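Side-chain contacts in putative polyphosphate kinase 2 family protein (Arthrobacter aurescens, PDB 3RHF), which probably acts as a polyphosphate kinase of the PPK2 family, transferring phosphate between polyphosphate and nucleotides: residues A[140-145]-A[168-173]; A[233-236]-A[241-244]. All blocks are in the same frame, centred on the assembly; numbering follows the deposited sequence.

Contact 1: A[140-145]-A[168-173]; sequences RSQYED and NDFESR
Tyr143 has CG beside its backbone N and anti to the carbonyl carbon (chi1 -71°), while Glu171 runs out extended from helix 157-176; the two meet from opposite directions. Tyr143 OH donates to Glu171 OE2 over 2.6 Å, reaching the syn side of the carboxylate 23° out of its plane, with OE2 near the plane of the phenol ring. Gln142 bends at its second torsion and brings NE2 within 2.9 Å of Glu171 OE2, a weak bond because the N-H points well off the acceptor. Two donors thus converge on OE2, whereas OE1 takes the salt bridge from Lys183, which also bonds Tyr143 OH. The Gln142 amide stands almost perpendicular to the Phe170 ring, its NE2 at the ring edge 4.1 Å from CE2. Cutting Glu171 back to an alanine is likely to leave the Tyr143 hydroxyl without its acceptor and take away the carboxylate that Lys183 pairs with. Ser141 OG accepts from Tyr143 N at 3.1 Å, which makes an ST turn. The arrangement ties the loop leaving strand 135-139 to a flanking helix of the alpha/beta/alpha sandwich, consistent with the P-loop NTPase clan.

Contact 2: A[233-236]-A[241-244]; sequences EKTS and PWHV
The indole of Trp242 turns its pyrrole edge to the end of helix 221-235: Thr235 OG1 lies only 8° out of the ring plane beyond NE1, and Ser236 N sits at the same edge, 3.7 Å from CD1. Lys183 makes a cation-pi contact with the indole, Tyr143 meets it edge-to-face, and Phe232 packs against it with the ring planes oblique. Trp242 NE1 donates to Thr235 OG1 over 2.9 Å, and the two side chains lie side by side, pointing the same way. The threonine hydroxyl has its stronger partner in the carbonyl of Ala231, one turn back in its own helix, and so links the indole N-H to the helix backbone, a bond that should limit turning of the ring.

Ser236, the first residue past the helix, holds OG anti to its backbone N (chi1 176°), which carries the hydroxyl across to the strand. There Trp242 N donates to Ser236 OG at 3.2 Å in a nearly straight bond (171°), though the hydroxyl's stronger partner is the carbonyl of Val22. Ser236 CB packs 3.8 Å from Trp242 CD1, and OG lies 3.8 Å from Pro241 CA. The helix end and the residues leading into the strand are held together across a short connection, the helix-to-strand joint of a beta-alpha-beta crossover, leading into strand 242-246 at the rim of the parallel sheet.

The two contacts follow one another along the chain, yet their centres lie 11 Å apart and they touch directly. Tyr143 of contact 1 packs against both segments of contact 2: its CZ is 3.5 Å from Trp242 CZ2, and its CE1 is 3.1 Å from Thr235 OG1. On helix 157-176, Asn168 ND2 probably bonds Lys234 O over 3.0 Å. Lys183 of strand 179-187 is shared by the two contacts, since its NZ also bonds the carbonyl of Thr235 and so bridges them. A triethylene glycol, probably from the crystallisation liquor, lies about 4 Å from the Pro241 side chain; neither contact holds an identified substrate.

Contact 1: A[140-145]-A[168-173]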
ATOM      1  N   ARG A 140      12.578  -5.170   7.367  1.00 29.07           N
ATOM      2  CA  ARG A 140      13.669  -5.007   8.325  1.00 29.34           C
ATOM      3  C   ARG A 140      13.138  -4.326   9.583  1.00 27.99           C
ATOM      4  O   ARG A 140      12.043  -3.783   9.562  1.00 28.32           O
ATOM      5  CB  ARG A 140      14.854  -4.250   7.740  1.00 30.91           C
ATOM      6  CG  ARG A 140      15.448  -4.892   6.527  1.00 33.52           C
ATOM      7  CD  ARG A 140      16.521  -3.979   5.990  1.00 38.78           C
ATOM      8  NE  ARG A 140      17.203  -4.538   4.840  1.00 43.45           N
ATOM      9  CZ  ARG A 140      16.814  -4.411   3.572  1.00 47.46           C
ATOM     10  NH1 ARG A 140      17.551  -4.988   2.627  1.00 49.51           N
ATOM     11  NH2 ARG A 140      15.710  -3.731   3.232  1.00 47.42           N
ATOM     12  N   SER A 141      13.896  -4.409  10.665  1.00 26.47           N
ATOM     13  CA  SER A 141      13.395  -4.054  11.971  1.00 25.93           C
ATOM     14  C   SER A 141      14.487  -3.697  12.996  1.00 25.36           C
ATOM     15  O   SER A 141      15.626  -3.328  12.643  1.00 25.24           O
ATOM     16  CB  SER A 141      12.600  -5.222  12.502  1.00 25.04           C
ATOM     17  OG  SER A 141      13.490  -6.182  13.008  1.00 25.72           O
ATOM     18  N   GLN A 142      14.105  -3.769  14.265  1.00 25.19           N
ATOM     19  CA  GLN A 142      15.024  -3.536  15.374  1.00 26.27           C
ATOM     20  C   GLN A 142      16.156  -4.590  15.437  1.00 27.47           C
ATOM     21  O   GLN A 142      17.231  -4.320  15.979  1.00 29.32           O
ATOM     22  CB  GLN A 142      14.275  -3.496  16.699  1.00 25.70           C
ATOM     23  CG  GLN A 142      13.559  -4.797  17.116  1.00 25.57           C
ATOM     24  CD  GLN A 142      12.161  -4.896  16.582  1.00 26.03           C
ATOM     25  OE1 GLN A 142      11.805  -4.181  15.623  1.00 24.49           O
ATOM     26  NE2 GLN A 142      11.335  -5.791  17.190  1.00 24.35           N
ATOM     27  N   TYR A 143      15.909  -5.754  14.848  1.00 27.17           N
ATOM     28  CA  TYR A 143      16.866  -6.820  14.800  1.00 27.47           C
ATOM     29  C   TYR A 143      18.099  -6.505  13.969  1.00 28.93           C
ATOM     30  O   TYR A 143      19.169  -7.074  14.232  1.00 29.11           O
ATOM     31  CB  TYR A 143      16.186  -8.114  14.335  1.00 26.85           C
ATOM     32  CG  TYR A 143      15.277  -8.634  15.442  1.00 24.31           C
ATOM     33  CD1 TYR A 143      15.773  -9.407  16.460  1.00 22.61           C
ATOM     34  CD2 TYR A 143      13.934  -8.294  15.485  1.00 22.19           C
ATOM     35  CE1 TYR A 143      14.931  -9.878  17.504  1.00 23.25           C
ATOM     36  CE2 TYR A 143      13.091  -8.742  16.506  1.00 23.08           C
ATOM     37  CZ  TYR A 143      13.601  -9.520  17.525  1.00 22.59           C
ATOM     38  OH  TYR A 143      12.756  -9.964  18.519  1.00 20.14           O
ATOM     39  N   GLU A 144      17.987  -5.595  13.009  1.00 29.83           N
ATOM     40  CA  GLU A 144      19.153  -5.233  12.222  1.00 32.03           C
ATOM     41  C   GLU A 144      20.298  -4.885  13.153  1.00 33.45           C
ATOM     42  O   GLU A 144      21.485  -5.190  12.840  1.00 32.90           O
ATOM     43  CB  GLU A 144      18.901  -4.059  11.284  1.00 33.05           C
ATOM     44  CG  GLU A 144      17.966  -4.389  10.130  1.00 35.25           C
ATOM     45  CD  GLU A 144      18.589  -5.309   9.095  1.00 38.98           C
ATOM     46  OE1 GLU A 144      19.445  -4.848   8.336  1.00 44.27           O
ATOM     47  OE2 GLU A 144      18.220  -6.489   9.006  1.00 41.40           O
ATOM     48  N   ASP A 145      19.945  -4.293  14.311  1.00 34.05           N
ATOM     49  CA  ASP A 145      20.954  -3.821  15.245  1.00 34.94           C
ATOM     50  C   ASP A 145      21.576  -4.924  16.082  1.00 35.03           C
ATOM     51  O   ASP A 145      22.474  -4.641  16.830  1.00 36.23           O
ATOM     52  CB  ASP A 145      20.396  -2.716  16.114  1.00 35.28           C
ATOM     53  CG  ASP A 145      20.071  -1.485  15.309  1.00 38.27           C
ATOM     54  OD1 ASP A 145      21.028  -0.806  14.866  1.00 42.26           O
ATOM     55  OD2 ASP A 145      18.870  -1.195  15.108  1.00 40.57           O
ATOM     56  N   ASN A 168      13.367  -7.529  23.814  1.00 28.37           N
ATOM     57  CA  ASN A 168      12.365  -8.281  24.524  1.00 28.71           C
ATOM     58  C   ASN A 168      11.454  -7.422  25.395  1.00 29.59           C
ATOM     59  O   ASN A 168      10.246  -7.685  25.471  1.00 30.15           O
ATOM     60  CB  ASN A 168      13.032  -9.359  25.353  1.00 29.27           C
ATOM     61  CG  ASN A 168      13.551 -10.520  24.498  1.00 31.19           C
ATOM     62  OD1 ASN A 168      13.074 -10.774  23.369  1.00 34.71           O
ATOM     63  ND2 ASN A 168      14.510 -11.238  25.032  1.00 28.36           N
ATOM     64  N   ASP A 169      12.023  -6.395  26.021  1.00 30.40           N
ATOM     65  CA  ASP A 169      11.276  -5.463  26.865  1.00 31.56           C
ATOM     66  C   ASP A 169      10.350  -4.623  26.028  1.00 29.31           C
ATOM     67  O   ASP A 169       9.180  -4.473  26.372  1.00 28.82           O
ATOM     68  CB  ASP A 169      12.201  -4.534  27.634  1.00 32.97           C
ATOM     69  CG  ASP A 169      11.421  -3.473  28.452  1.00 40.65           C
ATOM     70  OD1 ASP A 169      10.849  -3.816  29.533  1.00 50.74           O
ATOM     71  OD2 ASP A 169      11.364  -2.277  28.032  1.00 46.77           O
ATOM     72  N   PHE A 170      10.879  -4.123  24.919  1.00 27.72           N
ATOM     73  CA  PHE A 170      10.103  -3.468  23.873  1.00 26.69           C
ATOM     74  C   PHE A 170       8.970  -4.299  23.338  1.00 26.69           C
ATOM     75  O   PHE A 170       7.784  -3.881  23.367  1.00 27.82           O
ATOM     76  CB  PHE A 170      11.025  -3.170  22.754  1.00 26.64           C
ATOM     77  CG  PHE A 170      10.403  -2.569  21.584  1.00 27.02           C
ATOM     78  CD1 PHE A 170       9.726  -1.366  21.677  1.00 31.40           C
ATOM     79  CD2 PHE A 170      10.571  -3.132  20.359  1.00 29.36           C
ATOM     80  CE1 PHE A 170       9.184  -0.764  20.551  1.00 31.54           C
ATOM     81  CE2 PHE A 170      10.052  -2.517  19.225  1.00 31.51           C
ATOM     82  CZ  PHE A 170       9.350  -1.341  19.330  1.00 31.81           C
ATOM     83  N   GLU A 171       9.266  -5.487  22.854  1.00 26.14           N
ATOM     84  CA  GLU A 171       8.160  -6.321  22.348  1.00 25.62           C
ATOM     85  C   GLU A 171       7.121  -6.598  23.457  1.00 26.69           C
ATOM     86  O   GLU A 171       5.936  -6.692  23.222  1.00 26.03           O
ATOM     87  CB  GLU A 171       8.721  -7.598  21.748  1.00 24.56           C
ATOM     88  CG  GLU A 171       9.455  -7.259  20.466  1.00 24.26           C
ATOM     89  CD  GLU A 171      10.209  -8.434  19.826  1.00 26.50           C
ATOM     90  OE1 GLU A 171      10.124  -9.583  20.364  1.00 20.18           O
ATOM     91  OE2 GLU A 171      10.865  -8.164  18.763  1.00 26.31           O
ATOM     92  N   SER A 172       7.593  -6.730  24.683  1.00 28.47           N
ATOM     93  CA  SER A 172       6.710  -6.957  25.797  1.00 30.43           C
ATOM     94  C   SER A 172       5.818  -5.714  26.066  1.00 30.14           C
ATOM     95  O   SER A 172       4.647  -5.837  26.406  1.00 30.63           O
ATOM     96  CB  SER A 172       7.537  -7.359  27.025  1.00 31.64           C
ATOM     97  OG  SER A 172       6.733  -7.289  28.174  1.00 36.15           O
ATOM     98  N   ARG A 173       6.353  -4.521  25.871  1.00 30.15           N
ATOM     99  CA  ARG A 173       5.549  -3.325  26.071  1.00 29.65           C
ATOM    100  C   ARG A 173       4.478  -3.271  24.992  1.00 28.63           C
ATOM    101  O   ARG A 173       3.303  -2.980  25.276  1.00 27.59           O
ATOM    102  CB  ARG A 173       6.421  -2.071  26.088  1.00 29.54           C
ATOM    103  CG  ARG A 173       6.945  -1.699  27.498  1.00 33.71           C
ATOM    104  CD  ARG A 173       8.438  -1.205  27.560  1.00 35.69           C
ATOM    105  NE  ARG A 173       8.697  -0.260  26.485  1.00 35.32           N
ATOM    106  CZ  ARG A 173       9.818  -0.150  25.797  1.00 37.60           C
ATOM    107  NH1 ARG A 173      10.861  -0.895  26.071  1.00 36.77           N
ATOM    108  NH2 ARG A 173       9.889   0.750  24.818  1.00 41.43           N
TER

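Contact 2: A[233-236]-A[241-244]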
ATOM      1  N   GLU A 233      17.739 -17.536  19.808  1.00 44.27           N
ATOM      2  CA  GLU A 233      17.848 -18.094  21.163  1.00 46.11           C
ATOM      3  C   GLU A 233      17.545 -17.007  22.162  1.00 45.17           C
ATOM      4  O   GLU A 233      17.049 -17.278  23.221  1.00 45.27           O
ATOM      5  CB  GLU A 233      19.259 -18.657  21.464  1.00 47.79           C
ATOM      6  CG  GLU A 233      19.583 -20.017  20.748  1.00 53.55           C
ATOM      7  CD  GLU A 233      21.078 -20.456  20.872  1.00 59.63           C
ATOM      8  OE1 GLU A 233      21.704 -20.000  21.877  1.00 63.83           O
ATOM      9  OE2 GLU A 233      21.589 -21.231  19.984  1.00 57.90           O
ATOM     10  N   LYS A 234      17.887 -15.770  21.834  1.00 44.57           N
ATOM     11  CA  LYS A 234      17.780 -14.676  22.796  1.00 44.45           C
ATOM     12  C   LYS A 234      16.389 -14.043  22.823  1.00 43.30           C
ATOM     13  O   LYS A 234      15.971 -13.616  23.889  1.00 43.26           O
ATOM     14  CB  LYS A 234      18.838 -13.601  22.500  1.00 44.74           C
ATOM     15  CG  LYS A 234      20.319 -14.110  22.562  1.00 46.77           C
ATOM     16  CD  LYS A 234      20.940 -13.960  23.969  1.00 49.12           C
ATOM     17  CE  LYS A 234      22.219 -14.774  24.166  1.00 49.39           C
ATOM     18  NZ  LYS A 234      22.260 -15.270  25.574  1.00 51.07           N
ATOM     19  N   THR A 235      15.680 -14.010  21.675  1.00 41.68           N
ATOM     20  CA  THR A 235      14.497 -13.144  21.490  1.00 40.20           C
ATOM     21  C   THR A 235      13.208 -13.815  21.010  1.00 39.35           C
ATOM     22  O   THR A 235      12.194 -13.120  20.804  1.00 38.67           O
ATOM     23  CB  THR A 235      14.798 -11.973  20.526  1.00 40.04           C
ATOM     24  OG1 THR A 235      15.061 -12.464  19.196  1.00 39.24           O
ATOM     25  CG2 THR A 235      15.978 -11.171  21.019  1.00 39.89           C
ATOM     26  N   SER A 236      13.227 -15.145  20.855  1.00 38.19           N
ATOM     27  CA  SER A 236      12.015 -15.887  20.591  1.00 36.68           C
ATOM     28  C   SER A 236      11.293 -16.241  21.905  1.00 36.59           C
ATOM     29  O   SER A 236      11.645 -17.193  22.591  1.00 36.21           O
ATOM     30  CB  SER A 236      12.316 -17.141  19.796  1.00 37.28           C
ATOM     31  OG  SER A 236      11.148 -17.937  19.605  1.00 36.07           O
ATOM     32  N   PRO A 241       7.028 -15.043  19.505  1.00 28.65           N
ATOM     33  CA  PRO A 241       7.828 -16.102  18.973  1.00 28.68           C
ATOM     34  C   PRO A 241       8.441 -15.678  17.679  1.00 28.25           C
ATOM     35  O   PRO A 241       7.812 -14.896  16.955  1.00 28.58           O
ATOM     36  CB  PRO A 241       6.816 -17.211  18.703  1.00 28.93           C
ATOM     37  CG  PRO A 241       5.596 -16.845  19.449  1.00 28.93           C
ATOM     38  CD  PRO A 241       5.598 -15.373  19.468  1.00 29.11           C
ATOM     39  N   TRP A 242       9.631 -16.211  17.375  1.00 27.67           N
ATOM     40  CA  TRP A 242      10.169 -16.138  16.014  1.00 27.27           C
ATOM     41  C   TRP A 242       9.607 -17.260  15.142  1.00 26.54           C
ATOM     42  O   TRP A 242       9.261 -18.300  15.637  1.00 26.84           O
ATOM     43  CB  TRP A 242      11.675 -16.258  16.022  1.00 27.95           C
ATOM     44  CG  TRP A 242      12.340 -14.985  16.121  1.00 27.03           C
ATOM     45  CD1 TRP A 242      12.978 -14.460  17.225  1.00 26.51           C
ATOM     46  CD2 TRP A 242      12.490 -14.070  15.092  1.00 24.62           C
ATOM     47  NE1 TRP A 242      13.496 -13.252  16.922  1.00 27.12           N
ATOM     48  CE2 TRP A 242      13.203 -12.969  15.615  1.00 27.01           C
ATOM     49  CE3 TRP A 242      12.088 -14.050  13.771  1.00 27.27           C
ATOM     50  CZ2 TRP A 242      13.523 -11.852  14.850  1.00 27.77           C
ATOM     51  CZ3 TRP A 242      12.391 -12.920  12.995  1.00 27.39           C
ATOM     52  CH2 TRP A 242      13.098 -11.843  13.539  1.00 27.34           C
ATOM     53  N   HIS A 243       9.481 -17.026  13.856  1.00 25.25           N
ATOM     54  CA  HIS A 243       9.152 -18.081  12.952  1.00 25.57           C
ATOM     55  C   HIS A 243      10.156 -18.022  11.833  1.00 25.54           C
ATOM     56  O   HIS A 243      10.456 -16.958  11.333  1.00 25.15           O
ATOM     57  CB  HIS A 243       7.758 -17.912  12.379  1.00 24.98           C
ATOM     58  CG  HIS A 243       6.690 -17.799  13.412  1.00 24.78           C
ATOM     59  ND1 HIS A 243       6.353 -16.601  13.990  1.00 22.43           N
ATOM     60  CD2 HIS A 243       5.880 -18.733  13.966  1.00 23.50           C
ATOM     61  CE1 HIS A 243       5.392 -16.809  14.871  1.00 24.40           C
ATOM     62  NE2 HIS A 243       5.076 -18.092  14.862  1.00 21.52           N
ATOM     63  N   VAL A 244      10.663 -19.174  11.446  1.00 26.51           N
ATOM     64  CA  VAL A 244      11.609 -19.283  10.356  1.00 26.65           C
ATOM     65  C   VAL A 244      10.911 -20.104   9.273  1.00 26.80           C
ATOM     66  O   VAL A 244      10.535 -21.252   9.506  1.00 26.00           O
ATOM     67  CB  VAL A 244      12.898 -19.993  10.804  1.00 27.91           C
ATOM     68  CG1 VAL A 244      13.718 -20.396   9.558  1.00 30.36           C
ATOM     69  CG2 VAL A 244      13.716 -19.115  11.796  1.00 26.15           C
TER